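Local structure of GRMZM2G135359 pseudokinase (Zea mays, 6CPY) at residues S52-Y57 and A68-L73; A168-F173 and E215-K220; I228-V233 and E257-P262. The protein is a maize receptor-like pseudokinase whose kinase-like domain, the part modelled here, may bind ATP but probably has little or no protein kinase activity. All blocks are in the same frame, centred on the assembly; numbering follows the deposited sequence.

Following the chain from its N terminus, contact 1 comes first and closes the beta hairpin of strands 54-60 and 66-72 in the N-terminal lobe of the kinase fold. Contact 2 then brings the loop 168-173, after helix 144-164, against helix 214-230, closing a long loop that includes strands 178-180 and 186-188. Contact 3 starts at the far end of that same helix and meets segment 257-262, closing a loop that holds helix 240-250. The three lie in series; none nests within or crosses another. Glu-192 joins the first two, bonding Ser-52 and Thr-53 through its carboxylate and Arg-171 through its carbonyl oxygen, while helix 214-230 is common to contacts 2 and 3.

Contact 1 (S52-Y57 and A68-L73); sequences STCMLY and AVASSL
Strands 54-57 and 68-72 run antiparallel, their axes at 153° and 4.6 Å apart at closest, with Met-55 facing Ser-71 and Tyr-57 facing Val-69 as hydrogen-bonded pairs. Each pair exchanges two backbone bonds: Met-55 N reaches Ser-71 O at 3.0 Å, and Val-69 N reaches Tyr-57 O at 2.8 Å, with their return bonds alongside. Between them Leu-56 and Ala-70 form a non-hydrogen-bonded pair.

On the Leu-56 face, one branch of the leucine, CD2, rests on the methyl of Ala-70 (CD2 to CB 3.8 Å). Cys-54 adds a looser touch to that methyl, its SG lying next to the leucine branch: chi1 of 88° places SG between the backbone N and the carbonyl carbon, 4.1 Å from Ala-70 CB. The opposite face carries Met-55, Tyr-57, Val-69 and Ser-71. Here the tyrosine ring leans along the strand partner and presents its edge, so that CE2 meets Ser-71 CB in the ring plane at 3.9 Å, while Phe-44 packs edge-to-face with the same ring. Past the paired region, Leu-73 spreads its branches over the incoming chain: CD1 lies 3.8 Å from Ser-52 O, and CD2 touches Met-55 CG, the two side chains crossing at about a right angle. The hydroxyls of Ser-52 and Thr-53 bond instead to Glu-192.

This is the second-to-third strand hairpin of the kinase N-terminal lobe, and Ala-70 probably stands where active kinases carry the lysine of the VAIK motif.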
loop_
_atom_site.group_PDB
_atom_site.type_symbol
_atom_site.label_atom_id
_atom_site.label_comp_id
_atom_site.label_asym_id
_atom_site.label_seq_id
_atom_site.Cartn_x
_atom_site.Cartn_y
_atom_site.Cartn_z
ATOM N N SER A 52 -6.994 -2.929 11.673
ATOM C CA SER A 52 -8.300 -3.392 12.152
ATOM C C SER A 52 -8.448 -4.907 12.120
ATOM O O SER A 52 -9.336 -5.452 12.766
ATOM C CB SER A 52 -9.431 -2.761 11.331
ATOM O OG SER A 52 -9.444 -3.281 10.011
ATOM N N THR A 53 -7.598 -5.582 11.352
ATOM C CA THR A 53 -7.645 -7.030 11.245
ATOM C C THR A 53 -6.332 -7.725 11.604
ATOM O O THR A 53 -6.252 -8.948 11.486
ATOM C CB THR A 53 -8.010 -7.454 9.803
ATOM O OG1 THR A 53 -6.947 -7.096 8.902
ATOM C CG2 THR A 53 -9.314 -6.793 9.357
ATOM N N CYS A 54 -5.306 -6.985 12.027
ATOM C CA CYS A 54 -3.981 -7.602 12.222
ATOM C C CYS A 54 -2.975 -6.834 13.090
ATOM O O CYS A 54 -3.033 -5.616 13.208
ATOM C CB CYS A 54 -3.329 -7.902 10.857
ATOM S SG CYS A 54 -2.353 -6.566 10.122
ATOM N N MET A 55 -2.057 -7.592 13.690
ATOM C CA MET A 55 -0.866 -7.072 14.360
ATOM C C MET A 55 0.278 -7.181 13.376
ATOM O O MET A 55 0.300 -8.135 12.593
ATOM C CB MET A 55 -0.510 -7.945 15.565
ATOM C CG MET A 55 -1.478 -7.882 16.721
ATOM S SD MET A 55 -1.497 -6.268 17.512
ATOM C CE MET A 55 0.223 -6.050 17.960
ATOM N N LEU A 56 1.225 -6.238 13.424
ATOM C CA LEU A 56 2.410 -6.271 12.558
ATOM C C LEU A 56 3.695 -6.420 13.366
ATOM O O LEU A 56 4.021 -5.565 14.194
ATOM C CB LEU A 56 2.502 -5.002 11.726
ATOM C CG LEU A 56 1.331 -4.796 10.784
ATOM C CD1 LEU A 56 1.298 -3.344 10.339
ATOM C CD2 LEU A 56 1.446 -5.748 9.599
ATOM N N TYR A 57 4.418 -7.506 13.111
ATOM C CA TYR A 57 5.609 -7.849 13.872
ATOM C C TYR A 57 6.845 -7.752 13.017
ATOM O O TYR A 57 6.835 -8.092 11.836
ATOM C CB TYR A 57 5.496 -9.263 14.439
ATOM C CG TYR A 57 4.387 -9.418 15.442
ATOM C CD1 TYR A 57 4.509 -8.890 16.725
ATOM C CD2 TYR A 57 3.205 -10.085 15.112
ATOM C CE1 TYR A 57 3.492 -9.021 17.650
ATOM C CE2 TYR A 57 2.183 -10.229 16.039
ATOM C CZ TYR A 57 2.336 -9.693 17.302
ATOM O OH TYR A 57 1.338 -9.807 18.234
ATOM N N ALA A 68 8.145 -7.992 7.688
ATOM C CA ALA A 68 7.042 -7.525 8.479
ATOM C C ALA A 68 6.007 -8.628 8.403
ATOM O O ALA A 68 5.585 -9.021 7.306
ATOM C CB ALA A 68 6.492 -6.229 7.918
ATOM N N VAL A 69 5.601 -9.112 9.567
ATOM C CA VAL A 69 4.703 -10.248 9.653
ATOM C C VAL A 69 3.335 -9.760 10.078
ATOM O O VAL A 69 3.190 -9.191 11.152
ATOM C CB VAL A 69 5.254 -11.273 10.646
ATOM C CG1 VAL A 69 4.285 -12.430 10.829
ATOM C CG2 VAL A 69 6.618 -11.750 10.166
ATOM N N ALA A 70 2.339 -9.967 9.216
ATOM C CA ALA A 70 0.962 -9.593 9.507
ATOM C C ALA A 70 0.276 -10.815 10.089
ATOM O O ALA A 70 0.225 -11.860 9.439
ATOM C CB ALA A 70 0.249 -9.133 8.242
ATOM N N SER A 71 -0.258 -10.674 11.304
ATOM C CA SER A 71 -0.805 -11.793 12.055
ATOM C C SER A 71 -2.250 -11.498 12.412
ATOM O O SER A 71 -2.574 -10.396 12.878
ATOM C CB SER A 71 0.010 -12.030 13.334
ATOM O OG SER A 71 -0.485 -13.129 14.097
ATOM N N SER A 72 -3.113 -12.487 12.194
ATOM C CA SER A 72 -4.519 -12.381 12.540
ATOM C C SER A 72 -4.689 -12.092 14.024
ATOM O O SER A 72 -3.872 -12.502 14.844
ATOM C CB SER A 72 -5.244 -13.692 12.193
ATOM O OG SER A 72 -6.631 -13.609 12.515
ATOM N N LEU A 73 -5.766 -11.396 14.361
ATOM C CA LEU A 73 -6.120 -11.155 15.752
ATOM C C LEU A 73 -6.785 -12.387 16.373
ATOM O O LEU A 73 -6.900 -12.476 17.594
ATOM C CB LEU A 73 -7.051 -9.950 15.863
ATOM C CG LEU A 73 -6.537 -8.643 15.247
ATOM C CD1 LEU A 73 -7.603 -7.555 15.344
ATOM C CD2 LEU A 73 -5.241 -8.210 15.913
#

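Contact 2 (A168-F173 and E215-K220); sequences AALRNF and EDIVRK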
loop_
_atom_site.group_PDB
_atom_site.type_symbol
_atom_site.label_atom_id
_atom_site.label_comp_id
_atom_site.label_asym_id
_atom_site.label_seq_id
_atom_site.Cartn_x
_atom_site.Cartn_y
_atom_site.Cartn_z
ATOM N N ALA A 168 -8.408 -5.515 -5.572
ATOM C CA ALA A 168 -8.762 -5.807 -4.174
ATOM C C ALA A 168 -7.639 -5.436 -3.207
ATOM O O ALA A 168 -7.895 -5.038 -2.067
ATOM C CB ALA A 168 -9.128 -7.275 -4.013
ATOM N N ALA A 169 -6.400 -5.548 -3.681
ATOM C CA ALA A 169 -5.220 -5.182 -2.903
ATOM C C ALA A 169 -5.126 -3.682 -2.573
ATOM O O ALA A 169 -4.346 -3.282 -1.718
ATOM C CB ALA A 169 -3.967 -5.633 -3.640
ATOM N N LEU A 170 -5.915 -2.856 -3.256
ATOM C CA LEU A 170 -5.851 -1.412 -3.075
ATOM C C LEU A 170 -7.110 -0.874 -2.399
ATOM O O LEU A 170 -7.344 0.341 -2.390
ATOM C CB LEU A 170 -5.675 -0.739 -4.434
ATOM C CG LEU A 170 -4.491 -1.202 -5.286
ATOM C CD1 LEU A 170 -4.597 -0.622 -6.693
ATOM C CD2 LEU A 170 -3.184 -0.802 -4.624
ATOM N N ARG A 171 -7.912 -1.765 -1.815
ATOM C CA ARG A 171 -9.194 -1.364 -1.237
ATOM C C ARG A 171 -9.048 -0.403 -0.057
ATOM O O ARG A 171 -9.988 0.341 0.247
ATOM C CB ARG A 171 -10.017 -2.595 -0.821
ATOM C CG ARG A 171 -9.528 -3.244 0.457
ATOM C CD ARG A 171 -9.994 -4.681 0.612
ATOM N NE ARG A 171 -9.464 -5.238 1.852
ATOM C CZ ARG A 171 -8.202 -5.635 2.034
ATOM N NH1 ARG A 171 -7.308 -5.565 1.050
ATOM N NH2 ARG A 171 -7.829 -6.108 3.216
ATOM N N ASN A 172 -7.889 -0.429 0.606
ATOM C CA ASN A 172 -7.596 0.463 1.744
ATOM C C ASN A 172 -6.558 1.553 1.423
ATOM O O ASN A 172 -6.015 2.187 2.325
ATOM C CB ASN A 172 -7.099 -0.368 2.933
ATOM C CG ASN A 172 -8.164 -1.308 3.460
ATOM O OD1 ASN A 172 -9.337 -0.946 3.512
ATOM N ND2 ASN A 172 -7.765 -2.522 3.836
ATOM N N PHE A 173 -6.302 1.782 0.144
ATOM C CA PHE A 173 -5.221 2.668 -0.273
ATOM C C PHE A 173 -5.329 4.117 0.244
ATOM O O PHE A 173 -6.305 4.821 -0.030
ATOM C CB PHE A 173 -5.123 2.654 -1.793
ATOM C CG PHE A 173 -4.150 3.644 -2.333
ATOM C CD1 PHE A 173 -2.790 3.459 -2.163
ATOM C CD2 PHE A 173 -4.600 4.776 -2.992
ATOM C CE1 PHE A 173 -1.887 4.382 -2.648
ATOM C CE2 PHE A 173 -3.705 5.700 -3.485
ATOM C CZ PHE A 173 -2.349 5.507 -3.305
ATOM N N GLU A 215 -11.946 3.332 -10.997
ATOM C CA GLU A 215 -12.307 4.748 -10.972
ATOM C C GLU A 215 -12.168 5.328 -9.562
ATOM O O GLU A 215 -11.796 6.491 -9.400
ATOM C CB GLU A 215 -13.741 4.949 -11.482
ATOM N N ASP A 216 -12.481 4.521 -8.549
ATOM C CA ASP A 216 -12.325 4.940 -7.162
ATOM C C ASP A 216 -10.849 4.990 -6.744
ATOM O O ASP A 216 -10.455 5.873 -5.977
ATOM C CB ASP A 216 -13.105 4.017 -6.223
ATOM C CG ASP A 216 -13.325 4.630 -4.854
ATOM O OD1 ASP A 216 -13.781 5.791 -4.783
ATOM O OD2 ASP A 216 -13.055 3.949 -3.840
ATOM N N ILE A 217 -10.048 4.043 -7.234
ATOM C CA ILE A 217 -8.603 4.031 -6.949
ATOM C C ILE A 217 -7.920 5.255 -7.573
ATOM O O ILE A 217 -7.066 5.875 -6.941
ATOM C CB ILE A 217 -7.917 2.749 -7.459
ATOM C CG1 ILE A 217 -8.476 1.510 -6.740
ATOM C CG2 ILE A 217 -6.405 2.820 -7.271
ATOM C CD1 ILE A 217 -8.435 1.583 -5.226
ATOM N N VAL A 218 -8.295 5.583 -8.809
ATOM C CA VAL A 218 -7.814 6.799 -9.462
ATOM C C VAL A 218 -8.105 8.043 -8.615
ATOM O O VAL A 218 -7.226 8.895 -8.462
ATOM C CB VAL A 218 -8.407 6.969 -10.871
ATOM C CG1 VAL A 218 -8.195 8.393 -11.392
ATOM C CG2 VAL A 218 -7.794 5.956 -11.832
ATOM N N ARG A 219 -9.322 8.146 -8.080
ATOM C CA ARG A 219 -9.699 9.271 -7.208
ATOM C C ARG A 219 -8.835 9.295 -5.954
ATOM O O ARG A 219 -8.338 10.346 -5.554
ATOM C CB ARG A 219 -11.177 9.208 -6.810
ATOM C CG ARG A 219 -11.642 10.367 -5.923
ATOM C CD ARG A 219 -13.002 10.107 -5.285
ATOM N NE ARG A 219 -12.994 8.924 -4.417
ATOM C CZ ARG A 219 -12.575 8.892 -3.150
ATOM N NH1 ARG A 219 -12.104 9.979 -2.549
ATOM N NH2 ARG A 219 -12.620 7.747 -2.475
ATOM N N LYS A 220 -8.669 8.133 -5.338
ATOM C CA LYS A 220 -7.806 7.999 -4.175
ATOM C C LYS A 220 -6.358 8.399 -4.473
ATOM O O LYS A 220 -5.726 9.052 -3.636
ATOM C CB LYS A 220 -7.861 6.579 -3.623
ATOM C CG LYS A 220 -9.129 6.277 -2.841
ATOM C CD LYS A 220 -9.158 4.813 -2.438
ATOM C CE LYS A 220 -10.294 4.514 -1.477
ATOM N NZ LYS A 220 -10.263 3.087 -1.070
#
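Lys-220 and Ile-217, one turn apart on helix 214-230, pack against Phe-173 and Leu-170 of what is, by sequence position, the catalytic loop of the kinase fold; Leu-170, Arg-171 and Asn-172 probably take the places of the His-Arg-Asp motif. Starting from the helix, CB of Lys-220 lies at the edge of the Phe-173 ring, 3.8 Å from CD2. The phenylalanine and lysine side chains slide past each other in opposite directions, so the ring edge also meets the lysine backbone, with CE2 3.9 Å from Lys-220 C. Beyond CG, which is anti to the carbonyl carbon (chi1 -76°), the chain is fully extended. CD passes 3.7 Å from Phe-173 O, and NZ ends 3.1 Å from Arg-171 O, an approach too poorly angled to count as a hydrogen bond.

Nearer the start of the helix, Ile-217 crosses Leu-170 at about a right angle. Its CD1 presses on Leu-170 O at 3.3 Å and also touches Leu-170 CB, while CG2 meets the CD1 branch of the leucine. Leu-158 of helix 144-164 touches both side chains.

Arg-171 turns away from the helix to make a salt bridge with Asp-190. A type I turn shapes the loop from Leu-170 to Phe-173, and Arg-171 NH1 also bonds Ala-168 O at 3.2 Å, approaching 29° out of the carbonyl plane, on the face opposite Arg-171 N.

Contact 3 (I228-V233 and E257-P262); sequences ILTGRV and EELIDP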
loop_
_atom_site.group_PDB
_atom_site.type_symbol
_atom_site.label_atom_id
_atom_site.label_comp_id
_atom_site.label_asym_id
_atom_site.label_seq_id
_atom_site.Cartn_x
_atom_site.Cartn_y
_atom_site.Cartn_z
ATOM N N ILE A 228 0.472 14.730 -0.770
ATOM C CA ILE A 228 1.924 14.798 -0.906
ATOM C C ILE A 228 2.344 16.232 -1.265
ATOM O O ILE A 228 3.329 16.752 -0.744
ATOM C CB ILE A 228 2.418 13.797 -1.978
ATOM C CG1 ILE A 228 2.275 12.351 -1.477
ATOM C CG2 ILE A 228 3.843 14.099 -2.374
ATOM C CD1 ILE A 228 2.348 11.286 -2.553
ATOM N N LEU A 229 1.576 16.872 -2.141
ATOM C CA LEU A 229 1.896 18.231 -2.578
ATOM C C LEU A 229 1.640 19.326 -1.539
ATOM O O LEU A 229 2.387 20.302 -1.481
ATOM C CB LEU A 229 1.124 18.553 -3.848
ATOM C CG LEU A 229 1.561 17.802 -5.101
ATOM C CD1 LEU A 229 0.518 18.027 -6.187
ATOM C CD2 LEU A 229 2.934 18.233 -5.592
ATOM N N THR A 230 0.580 19.178 -0.750
ATOM C CA THR A 230 0.122 20.237 0.157
ATOM C C THR A 230 0.461 19.970 1.618
ATOM O O THR A 230 0.473 20.889 2.440
ATOM C CB THR A 230 -1.408 20.436 0.080
ATOM O OG1 THR A 230 -2.078 19.246 0.515
ATOM C CG2 THR A 230 -1.842 20.763 -1.306
ATOM N N GLY A 231 0.698 18.707 1.952
ATOM C CA GLY A 231 0.809 18.283 3.332
ATOM C C GLY A 231 -0.493 18.293 4.119
ATOM O O GLY A 231 -0.447 18.193 5.342
ATOM N N ARG A 232 -1.637 18.391 3.438
ATOM C CA ARG A 232 -2.958 18.468 4.087
ATOM C C ARG A 232 -3.840 17.252 3.776
ATOM O O ARG A 232 -3.810 16.715 2.662
ATOM C CB ARG A 232 -3.700 19.725 3.636
ATOM C CG ARG A 232 -3.030 21.037 4.014
ATOM C CD ARG A 232 -3.540 22.152 3.120
ATOM N NE ARG A 232 -3.022 23.477 3.474
ATOM C CZ ARG A 232 -3.582 24.316 4.349
ATOM N NH1 ARG A 232 -4.694 23.985 5.004
ATOM N NH2 ARG A 232 -3.018 25.498 4.576
ATOM N N VAL A 233 -4.646 16.848 4.759
ATOM C CA VAL A 233 -5.528 15.681 4.635
ATOM C C VAL A 233 -6.887 15.980 5.282
ATOM O O VAL A 233 -6.945 16.737 6.256
ATOM C CB VAL A 233 -4.877 14.437 5.295
ATOM C CG1 VAL A 233 -4.746 14.610 6.802
ATOM C CG2 VAL A 233 -5.654 13.168 4.971
ATOM N N GLU A 257 2.410 29.243 -3.917
ATOM C CA GLU A 257 3.089 29.352 -2.611
ATOM C C GLU A 257 2.149 29.119 -1.423
ATOM O O GLU A 257 2.600 28.758 -0.334
ATOM C CB GLU A 257 3.763 30.717 -2.424
ATOM C CG GLU A 257 4.890 31.013 -3.397
ATOM C CD GLU A 257 4.445 31.844 -4.588
ATOM O OE1 GLU A 257 3.301 31.660 -5.068
ATOM O OE2 GLU A 257 5.257 32.681 -5.051
ATOM N N GLU A 258 0.855 29.360 -1.612
ATOM C CA GLU A 258 -0.122 29.085 -0.569
ATOM C C GLU A 258 -0.537 27.609 -0.580
ATOM O O GLU A 258 -0.853 27.045 0.456
ATOM C CB GLU A 258 -1.353 30.000 -0.718
ATOM C CG GLU A 258 -2.423 29.736 0.334
ATOM C CD GLU A 258 -3.515 30.794 0.409
ATOM O OE1 GLU A 258 -3.572 31.701 -0.454
ATOM O OE2 GLU A 258 -4.334 30.699 1.356
ATOM N N LEU A 259 -0.541 26.992 -1.750
ATOM C CA LEU A 259 -0.987 25.610 -1.894
ATOM C C LEU A 259 0.071 24.597 -1.449
ATOM O O LEU A 259 -0.216 23.651 -0.708
ATOM C CB LEU A 259 -1.363 25.333 -3.347
ATOM C CG LEU A 259 -1.859 23.912 -3.639
ATOM C CD1 LEU A 259 -3.269 23.721 -3.126
ATOM C CD2 LEU A 259 -1.797 23.595 -5.117
ATOM N N ILE A 260 1.289 24.795 -1.919
ATOM C CA ILE A 260 2.337 23.772 -1.788
ATOM C C ILE A 260 2.903 23.751 -0.360
ATOM O O ILE A 260 3.126 24.795 0.243
ATOM C CB ILE A 260 3.444 23.998 -2.839
ATOM C CG1 ILE A 260 2.871 23.900 -4.269
ATOM C CG2 ILE A 260 4.583 22.994 -2.661
ATOM C CD1 ILE A 260 2.249 22.558 -4.633
ATOM N N ASP A 261 3.115 22.547 0.173
ATOM C CA ASP A 261 3.637 22.349 1.517
ATOM C C ASP A 261 4.918 23.156 1.752
ATOM O O ASP A 261 5.905 22.943 1.067
ATOM C CB ASP A 261 3.921 20.848 1.724
ATOM C CG ASP A 261 4.208 20.483 3.174
ATOM O OD1 ASP A 261 4.470 21.383 4.005
ATOM O OD2 ASP A 261 4.185 19.263 3.459
ATOM N N PRO A 262 4.923 24.069 2.740
ATOM C CA PRO A 262 6.183 24.790 3.042
ATOM C C PRO A 262 7.366 23.896 3.442
ATOM O O PRO A 262 8.522 24.229 3.150
ATOM C CB PRO A 262 5.796 25.726 4.202
ATOM C CG PRO A 262 4.315 25.818 4.158
ATOM C CD PRO A 262 3.801 24.534 3.570
HETATM O O HOH W 1 -0.368 23.475 2.009
#
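Asp-261 and Leu-229 share the direct hydrogen bond of this contact: Asp-261 N points almost straight at Leu-229 O, 2.9 Å away, on an in-plane lone pair of that carbonyl. A water adds a second polar bridge, donating to Thr-230 O at 2.8 Å and to Leu-259 O at 2.7 Å while accepting from Arg-232 NE, in the plane of the guanidinium group. It thus links the final carbonyls of two helices.

Apolar side chains meet beside these bonds: Leu-229 CB and Ile-260 CD1 touch loosely at 4.2 Å, and Thr-230 CG2 meets the CD1 branch of Leu-259 at 3.8 Å, the threonine and leucine side chains crossing obliquely. Trp-245 of helix 240-250 touches both Thr-230 and Leu-259. Separately, the threonine methyl CG2 lies against the carbonyl oxygen Leu-259 O at 3.4 Å.

The setting is the C-terminal end of helix 214-230, a central helix of the kinase C-terminal lobe. There Thr-230 OG1 accepts from Arg-232 N in an ST turn; chi1 of 63° carries the hydroxyl back over its own backbone, where it also bonds Leu-226 O.

The Asp-261 side chain makes van der Waals contacts: CB with Thr-230 O at 3.5 Å, and OD2 with CA of Gly-231 at 3.5 Å, where a positive phi of 71° turns the chain out of the helix. As for charge, OD2 forms a salt bridge with Arg-147, whose NH1 also bonds Ile-228 O.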